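Local atomic coordinates of hypothetical protein PA3499 (Pseudomonas aeruginosa, PDB entry 2IG8), a protein that is of uncharacterised function but belongs to the YjgF-like family of small alpha-beta proteins, which assemble as trimers. Residues I7-L12 with L68-G73; A40-A45 with F121-V126; L78-V83 with F108-L113. All coordinates share one frame; numbering follows the deposited sequence.

How the interactions relate
The three contacts lie in and around one mixed beta-sheet. Interaction 1 sets the end of helix 53-70 against the loop after strand 4-6; interaction 3, later in the chain, pairs strand 110-115 with strand 78-85. The centres of interactions 1 and 3 are about 20 Å apart, and Leu68 CD1 packs on Leu78 CG at 3.8 Å. Interaction 2 joins helix 40-46 to the loop before strand 126-133; its centre is about 22 Å from that of interaction 3, whose segments both fall between its own, and Val126 CG2 meets Val83 CG1 at 3.6 Å. Interactions 1 and 2, about 23 Å apart between centres, do not touch, and their segments alternate along the chain. Interaction 3 thus lies within the sheet, whereas 1 and 2 each join a loop to a helix.

Interaction 1: I7-L12 with L68-G73; sequences IRAAAL and LEAAGG
Ala70 and Ala71, at the close of helix 53-70, pack against Ile7 and Ala9 through carbon contacts, with no hydrogen bond between the two segments. Ala70 comes first along the helix, its methyl directed at the loop: Ala70 CB meets Ile7 CG2 at 3.6 Å and Ala9 CB at 3.9 Å, and thus fits between these two side chains. The carbonyl oxygen of Arg8 also lies near this methyl, while the arginine side chain leaves in another direction. Ala71 follows and takes the other branch of the isoleucine, with Ala71 CB 3.9 Å from Ile7 CD1. The division follows from two Ile7 torsions: chi1 (-63°) sets CG2 anti to the backbone N, toward Ala70, and chi2 (-62°) turns CD1 to Ala71. Gly72 then leaves the helix with positive phi (83°) in a Schellman motif, in which Gly73 N bonds to Leu68 O at 2.7 Å and Gly72 N to Glu69 O at 3.0 Å. Ile7 also packs on Ala23 and Leu25 of strand 23-26, Ala9 rests on Leu67 of helix 53-70, and both Ile7 and Ala71 reach Leu30 of strand 29-36, so helix end and loop pack on each other and both on that strand.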
loop_
_atom_site.group_PDB
_atom_site.type_symbol
_atom_site.label_atom_id
_atom_site.label_comp_id
_atom_site.label_asym_id
_atom_site.label_seq_id
_atom_site.Cartn_x
_atom_site.Cartn_y
_atom_site.Cartn_z
ATOM N N ILE B 7 20.097 -0.657 3.859
ATOM C CA ILE B 7 20.572 0.716 3.763
ATOM C C ILE B 7 20.425 1.332 5.122
ATOM O O ILE B 7 19.331 1.358 5.673
ATOM C CB ILE B 7 19.757 1.539 2.750
ATOM C CG1 ILE B 7 19.923 0.957 1.348
ATOM C CG2 ILE B 7 20.183 3.017 2.789
ATOM C CD1 ILE B 7 21.339 0.978 0.848
ATOM N N ARG B 8 21.534 1.813 5.663
ATOM C CA ARG B 8 21.528 2.467 6.967
ATOM C C ARG B 8 21.839 3.954 6.881
ATOM O O ARG B 8 22.959 4.341 6.531
ATOM C CB ARG B 8 22.539 1.793 7.856
ATOM C CG ARG B 8 22.258 0.336 8.009
ATOM C CD ARG B 8 23.350 -0.300 8.788
ATOM N NE ARG B 8 23.192 -1.740 8.961
ATOM C CZ ARG B 8 22.271 -2.324 9.727
ATOM N NH1 ARG B 8 22.266 -3.644 9.836
ATOM N NH2 ARG B 8 21.354 -1.612 10.377
ATOM N N ALA B 9 20.841 4.770 7.210
ATOM C CA ALA B 9 21.016 6.207 7.380
ATOM C C ALA B 9 21.337 6.501 8.865
ATOM O O ALA B 9 20.627 6.037 9.763
ATOM C CB ALA B 9 19.751 6.935 6.943
ATOM N N ALA B 10 22.390 7.268 9.122
ATOM C CA ALA B 10 22.841 7.550 10.506
ATOM C C ALA B 10 21.757 8.155 11.395
ATOM O O ALA B 10 21.616 7.773 12.570
ATOM C CB ALA B 10 24.027 8.478 10.492
ATOM N N ALA B 11 20.998 9.089 10.822
ATOM C CA ALA B 11 19.927 9.783 11.541
ATOM C C ALA B 11 18.725 8.876 11.825
ATOM O O ALA B 11 17.824 9.261 12.589
ATOM C CB ALA B 11 19.487 10.994 10.766
ATOM N N LEU B 12 18.719 7.684 11.222
ATOM C CA LEU B 12 17.607 6.765 11.334
ATOM C C LEU B 12 18.112 5.395 11.691
ATOM O O LEU B 12 18.037 4.470 10.880
ATOM C CB LEU B 12 16.836 6.706 10.012
ATOM C CG LEU B 12 16.191 8.032 9.654
ATOM C CD1 LEU B 12 15.479 7.906 8.341
ATOM C CD2 LEU B 12 15.243 8.451 10.769
ATOM N N LEU B 68 16.997 7.908 1.057
ATOM C CA LEU B 68 17.377 7.984 -0.361
ATOM C C LEU B 68 18.853 8.316 -0.526
ATOM O O LEU B 68 19.558 7.671 -1.305
ATOM C CB LEU B 68 16.541 9.029 -1.093
ATOM C CG LEU B 68 15.103 8.636 -1.433
ATOM C CD1 LEU B 68 14.238 9.869 -1.750
ATOM C CD2 LEU B 68 15.076 7.592 -2.582
ATOM N N GLU B 69 19.301 9.337 0.194
ATOM C CA GLU B 69 20.710 9.744 0.185
ATOM C C GLU B 69 21.652 8.676 0.717
ATOM O O GLU B 69 22.736 8.487 0.167
ATOM C CB GLU B 69 20.892 11.086 0.902
ATOM C CG GLU B 69 20.278 12.205 0.069
ATOM C CD GLU B 69 20.412 13.592 0.665
ATOM O OE1 GLU B 69 20.823 13.719 1.838
ATOM O OE2 GLU B 69 20.082 14.566 -0.059
ATOM N N ALA B 70 21.231 7.947 1.743
ATOM C CA ALA B 70 22.036 6.862 2.266
ATOM C C ALA B 70 22.265 5.785 1.198
ATOM O O ALA B 70 23.293 5.113 1.208
ATOM C CB ALA B 70 21.408 6.266 3.528
ATOM N N ALA B 71 21.321 5.650 0.274
ATOM C CA ALA B 71 21.421 4.685 -0.833
ATOM C C ALA B 71 22.049 5.286 -2.104
ATOM O O ALA B 71 22.142 4.605 -3.123
ATOM C CB ALA B 71 20.026 4.119 -1.155
ATOM N N GLY B 72 22.471 6.549 -2.049
ATOM C CA GLY B 72 23.041 7.237 -3.207
ATOM C C GLY B 72 22.012 7.819 -4.162
ATOM O O GLY B 72 22.335 8.110 -5.309
ATOM N N GLY B 73 20.774 7.984 -3.699
ATOM C CA GLY B 73 19.702 8.548 -4.501
ATOM C C GLY B 73 19.366 9.991 -4.164
ATOM O O GLY B 73 20.160 10.694 -3.543
#

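Interaction 2: A40-A45 with F121-V126; sequences ATRQAA and FPELLV
Thr41 and Glu123 mark the nearest backbone approach, with Thr41 CA 6.1 Å from Glu123 CA, where a turn of helix 40-46 rests on the type I beta turn Phe121-Leu124. This turn precedes strand 126-133 of the YjgF-like alpha-beta fold, and the contact joins it to the short helix through a few aliphatic carbon contacts and a salt bridge. The Thr41 side chain crosses that of Glu123 obliquely, its CB 4.0 Å from Glu123 CB, and meets Leu124 at about a right angle, OG1 on CD2. The same hydroxyl has a weak hydrogen bond to Ala37 O. One helical turn later, Ala45 CB touches Glu123 CG at 4.0 Å, so the aliphatic part of the glutamate crosses the helix between Thr41 and Ala45 before its carboxylate turns to Arg42. The bend at chi2 (90°) brings about this change of direction. Farther out, Phe121 stacks on His38 and makes a cation-pi contact with Lys91 of the second subunit, while its CD1 lies 3.7 Å from Arg42 NH2. Pro122 CD comes to the guanidinium edge, in its plane. Arg42 grips the carboxylate side-on, with the two flat groups turned 44° apart: NE gives a 2.9 Å bond to Glu123 OE2, approaching on the syn side but out of the carboxylate plane, and NH2 reaches the syn lone pair of Glu123 OE1 at 3.1 Å.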
loop_
_atom_site.group_PDB
_atom_site.type_symbol
_atom_site.label_atom_id
_atom_site.label_comp_id
_atom_site.label_asym_id
_atom_site.label_seq_id
_atom_site.Cartn_x
_atom_site.Cartn_y
_atom_site.Cartn_z
ATOM N N ALA B 40 10.980 13.545 17.076
ATOM C CA ALA B 40 10.916 15.003 17.048
ATOM C C ALA B 40 9.566 15.500 17.594
ATOM O O ALA B 40 9.520 16.504 18.315
ATOM C CB ALA B 40 11.155 15.515 15.629
ATOM N N THR B 41 8.491 14.781 17.247
ATOM C CA THR B 41 7.127 15.096 17.693
ATOM C C THR B 41 6.992 14.999 19.207
ATOM O O THR B 41 6.269 15.787 19.807
ATOM C CB THR B 41 6.064 14.199 17.057
ATOM O OG1 THR B 41 6.464 12.810 17.083
ATOM C CG2 THR B 41 5.777 14.627 15.608
ATOM N N ARG B 42 7.664 14.024 19.822
ATOM C CA ARG B 42 7.603 13.897 21.288
ATOM C C ARG B 42 8.326 15.037 21.978
ATOM O O ARG B 42 7.809 15.652 22.939
ATOM C CB ARG B 42 8.145 12.532 21.756
ATOM C CG ARG B 42 8.109 12.387 23.267
ATOM C CD ARG B 42 7.964 10.948 23.716
ATOM N NE ARG B 42 6.713 10.392 23.220
ATOM C CZ ARG B 42 6.413 9.092 23.149
ATOM N NH1 ARG B 42 7.277 8.164 23.576
ATOM N NH2 ARG B 42 5.233 8.718 22.654
ATOM N N GLN B 43 9.527 15.346 21.500
ATOM C CA GLN B 43 10.275 16.506 21.998
ATOM C C GLN B 43 9.445 17.817 21.865
ATOM O O GLN B 43 9.310 18.594 22.833
ATOM C CB GLN B 43 11.618 16.603 21.245
ATOM C CG GLN B 43 12.377 17.962 21.365
ATOM C CD GLN B 43 13.548 18.103 20.333
ATOM O OE1 GLN B 43 13.405 17.831 19.115
ATOM N NE2 GLN B 43 14.667 18.570 20.817
ATOM N N ALA B 44 8.852 18.024 20.686
ATOM C CA ALA B 44 8.083 19.219 20.385
ATOM C C ALA B 44 6.854 19.353 21.315
ATOM O O ALA B 44 6.630 20.396 21.911
ATOM C CB ALA B 44 7.637 19.216 18.898
ATOM N N ALA B 45 6.109 18.269 21.481
ATOM C CA ALA B 45 4.898 18.292 22.315
ATOM C C ALA B 45 5.219 18.555 23.791
ATOM O O ALA B 45 4.575 19.381 24.444
ATOM C CB ALA B 45 4.099 16.944 22.143
ATOM N N PHE B 121 2.516 6.318 17.595
ATOM C CA PHE B 121 2.684 7.195 18.757
ATOM C C PHE B 121 1.585 8.239 18.771
ATOM O O PHE B 121 1.117 8.700 17.694
ATOM C CB PHE B 121 4.076 7.830 18.773
ATOM C CG PHE B 121 5.176 6.825 18.826
ATOM C CD1 PHE B 121 5.452 6.162 19.995
ATOM C CD2 PHE B 121 5.908 6.516 17.694
ATOM C CE1 PHE B 121 6.464 5.225 20.053
ATOM C CE2 PHE B 121 6.909 5.568 17.738
ATOM C CZ PHE B 121 7.187 4.931 18.910
ATOM N N PRO B 122 1.135 8.609 19.979
ATOM C CA PRO B 122 -0.029 9.461 20.099
ATOM C C PRO B 122 0.179 10.882 19.568
ATOM O O PRO B 122 -0.791 11.521 19.182
ATOM C CB PRO B 122 -0.332 9.437 21.601
ATOM C CG PRO B 122 0.955 9.099 22.238
ATOM C CD PRO B 122 1.662 8.213 21.290
ATOM N N GLU B 123 1.427 11.342 19.484
ATOM C CA GLU B 123 1.708 12.702 18.982
ATOM C C GLU B 123 1.639 12.804 17.453
ATOM O O GLU B 123 1.624 13.921 16.901
ATOM C CB GLU B 123 3.087 13.176 19.444
ATOM C CG GLU B 123 3.266 13.205 20.951
ATOM C CD GLU B 123 3.806 11.909 21.549
ATOM O OE1 GLU B 123 3.752 10.833 20.915
ATOM O OE2 GLU B 123 4.304 11.993 22.687
ATOM N N LEU B 124 1.617 11.656 16.769
ATOM C CA LEU B 124 1.676 11.610 15.308
ATOM C C LEU B 124 0.361 12.025 14.634
ATOM O O LEU B 124 -0.745 11.636 15.066
ATOM C CB LEU B 124 2.073 10.212 14.824
ATOM C CG LEU B 124 3.435 9.666 15.284
ATOM C CD1 LEU B 124 3.686 8.273 14.638
ATOM C CD2 LEU B 124 4.571 10.650 14.988
ATOM N N LEU B 125 0.497 12.817 13.576
ATOM C CA LEU B 125 -0.601 13.203 12.692
ATOM C C LEU B 125 -0.480 12.566 11.299
ATOM O O LEU B 125 -1.440 12.587 10.545
ATOM C CB LEU B 125 -0.620 14.730 12.502
ATOM C CG LEU B 125 -0.972 15.564 13.726
ATOM C CD1 LEU B 125 -0.722 17.089 13.447
ATOM C CD2 LEU B 125 -2.400 15.246 14.140
ATOM N N VAL B 126 0.701 12.035 10.960
ATOM C CA VAL B 126 0.952 11.507 9.613
ATOM C C VAL B 126 2.060 10.459 9.587
ATOM O O VAL B 126 3.020 10.495 10.371
ATOM C CB VAL B 126 1.225 12.669 8.590
ATOM C CG1 VAL B 126 2.533 13.426 8.938
ATOM C CG2 VAL B 126 1.287 12.159 7.132
#

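Interaction 3: L78-V83 with F108-L113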
loop_
_atom_site.group_PDB
_atom_site.type_symbol
_atom_site.label_atom_id
_atom_site.label_comp_id
_atom_site.label_asym_id
_atom_site.label_seq_id
_atom_site.Cartn_x
_atom_site.Cartn_y
_atom_site.Cartn_z
ATOM N N LEU B 78 11.628 9.193 -6.089
ATOM C CA LEU B 78 10.319 8.869 -5.524
ATOM C C LEU B 78 9.262 8.832 -6.629
ATOM O O LEU B 78 9.198 9.768 -7.433
ATOM C CB LEU B 78 9.929 9.912 -4.475
ATOM C CG LEU B 78 10.766 9.910 -3.193
ATOM C CD1 LEU B 78 10.628 11.198 -2.412
ATOM C CD2 LEU B 78 10.368 8.698 -2.341
ATOM N N TYR B 79 8.479 7.757 -6.688
ATOM C CA TYR B 79 7.386 7.656 -7.657
ATOM C C TYR B 79 6.010 7.434 -7.020
ATOM O O TYR B 79 5.006 7.568 -7.688
ATOM C CB TYR B 79 7.684 6.574 -8.707
ATOM C CG TYR B 79 7.782 5.164 -8.189
ATOM C CD1 TYR B 79 6.642 4.391 -8.011
ATOM C CD2 TYR B 79 9.010 4.601 -7.865
ATOM C CE1 TYR B 79 6.725 3.085 -7.537
ATOM C CE2 TYR B 79 9.098 3.297 -7.365
ATOM C CZ TYR B 79 7.955 2.550 -7.212
ATOM O OH TYR B 79 8.026 1.253 -6.749
ATOM N N LYS B 80 5.947 7.136 -5.725
ATOM C CA LYS B 80 4.645 7.006 -5.053
ATOM C C LYS B 80 4.803 7.337 -3.575
ATOM O O LYS B 80 5.815 6.980 -2.960
ATOM C CB LYS B 80 4.037 5.607 -5.237
ATOM C CG LYS B 80 2.672 5.429 -4.536
ATOM C CD LYS B 80 1.998 4.053 -4.751
ATOM C CE LYS B 80 1.009 4.046 -5.889
ATOM N NZ LYS B 80 0.264 2.735 -6.052
ATOM N N LEU B 81 3.815 8.040 -3.030
ATOM C CA LEU B 81 3.747 8.340 -1.601
ATOM C C LEU B 81 2.350 7.988 -1.108
ATOM O O LEU B 81 1.359 8.616 -1.522
ATOM C CB LEU B 81 4.004 9.822 -1.355
ATOM C CG LEU B 81 5.328 10.406 -1.814
ATOM C CD1 LEU B 81 5.336 11.953 -1.704
ATOM C CD2 LEU B 81 6.455 9.827 -1.036
ATOM N N ASN B 82 2.249 6.963 -0.273
ATOM C CA ASN B 82 0.983 6.688 0.381
ATOM C C ASN B 82 0.972 7.302 1.768
ATOM O O ASN B 82 1.869 7.055 2.579
ATOM C CB ASN B 82 0.696 5.217 0.397
ATOM C CG ASN B 82 0.394 4.685 -1.002
ATOM O OD1 ASN B 82 0.081 5.456 -1.928
ATOM N ND2 ASN B 82 0.533 3.424 -1.174
ATOM N N VAL B 83 -0.050 8.103 2.021
ATOM C CA VAL B 83 -0.052 8.999 3.167
ATOM C C VAL B 83 -1.214 8.615 4.062
ATOM O O VAL B 83 -2.363 8.476 3.594
ATOM C CB VAL B 83 -0.197 10.458 2.726
ATOM C CG1 VAL B 83 -0.169 11.393 3.970
ATOM C CG2 VAL B 83 0.896 10.794 1.690
ATOM N N PHE B 108 5.064 15.417 -9.645
ATOM C CA PHE B 108 4.991 14.830 -8.329
ATOM C C PHE B 108 4.798 13.309 -8.390
ATOM O O PHE B 108 4.233 12.768 -9.365
ATOM C CB PHE B 108 3.835 15.457 -7.544
ATOM C CG PHE B 108 4.041 16.898 -7.177
ATOM C CD1 PHE B 108 4.490 17.249 -5.908
ATOM C CD2 PHE B 108 3.756 17.908 -8.084
ATOM C CE1 PHE B 108 4.661 18.546 -5.535
ATOM C CE2 PHE B 108 3.937 19.274 -7.720
ATOM C CZ PHE B 108 4.416 19.574 -6.425
ATOM N N PRO B 109 5.225 12.605 -7.332
ATOM C CA PRO B 109 4.865 11.198 -7.233
ATOM C C PRO B 109 3.348 10.958 -7.246
ATOM O O PRO B 109 2.571 11.832 -6.857
ATOM C CB PRO B 109 5.425 10.785 -5.870
ATOM C CG PRO B 109 6.511 11.752 -5.587
ATOM C CD PRO B 109 6.051 13.040 -6.181
ATOM N N ALA B 110 2.942 9.755 -7.633
ATOM C CA ALA B 110 1.564 9.327 -7.427
ATOM C C ALA B 110 1.314 9.270 -5.913
ATOM O O ALA B 110 2.251 9.246 -5.127
ATOM C CB ALA B 110 1.318 7.960 -8.065
ATOM N N SER B 111 0.045 9.318 -5.518
ATOM C CA SER B 111 -0.304 9.331 -4.092
ATOM C C SER B 111 -1.673 8.788 -3.793
ATOM O O SER B 111 -2.589 8.900 -4.605
ATOM C CB SER B 111 -0.235 10.747 -3.560
ATOM O OG SER B 111 -0.444 10.758 -2.145
ATOM N N THR B 112 -1.792 8.173 -2.625
ATOM C CA THR B 112 -3.077 7.890 -2.014
ATOM C C THR B 112 -3.000 8.416 -0.590
ATOM O O THR B 112 -2.011 8.181 0.098
ATOM C CB THR B 112 -3.370 6.385 -1.997
ATOM O OG1 THR B 112 -3.374 5.909 -3.348
ATOM C CG2 THR B 112 -4.748 6.098 -1.341
ATOM N N LEU B 113 -4.031 9.129 -0.159
ATOM C CA LEU B 113 -4.051 9.746 1.182
ATOM C C LEU B 113 -5.379 9.361 1.819
ATOM O O LEU B 113 -6.434 9.633 1.241
ATOM C CB LEU B 113 -3.949 11.271 1.050
ATOM C CG LEU B 113 -3.710 12.099 2.335
ATOM C CD1 LEU B 113 -3.088 13.452 2.025
ATOM C CD2 LEU B 113 -5.054 12.259 3.051
HETATM O O HOH W 1 -1.196 5.788 -4.751
#
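Strands 78-83 and 110-113 run parallel, their axes 4.6 Å apart at closest approach and only 4° out of line, with Lys80, Leu81, Asn82 and Val83 paired to Ala110, Ser111, Thr112 and Leu113. Backbone bonds alternate along the ladder, including Leu81 N to Ala110 O at 2.9 Å and Val83 N to Thr112 O at 2.7 Å. Ser111 adds a side-chain bond: with OG anti to the backbone N (chi1 -174°), the hydroxyl donates to Leu81 O at 2.9 Å, nearly in line with that carbonyl. Thr112 N has two weak bonds, to Leu81 O and to Asn82 OD1. On the opposite face, Asn82 OD1 lies 3.6 Å from Thr112 CB, and a water donates to Asn82 OD1 while also hydrogen-bonding Thr112 OG1. Lys80 extends from this face to a salt bridge with Asp129 of the third subunit. On the face that carries Ser111, Val83 CB packs on Leu113 CG at 3.9 Å, and Leu81 CD1 reaches Pro109 CG at 4.1 Å. Helix 91-101 covers this side, Ile94 touching Val83 and Leu113. Toward strand 126-133, Tyr79 and Lys80 face Trp131 in a classic beta bulge. The two strands with the intervening helix make a beta-alpha-beta crossover.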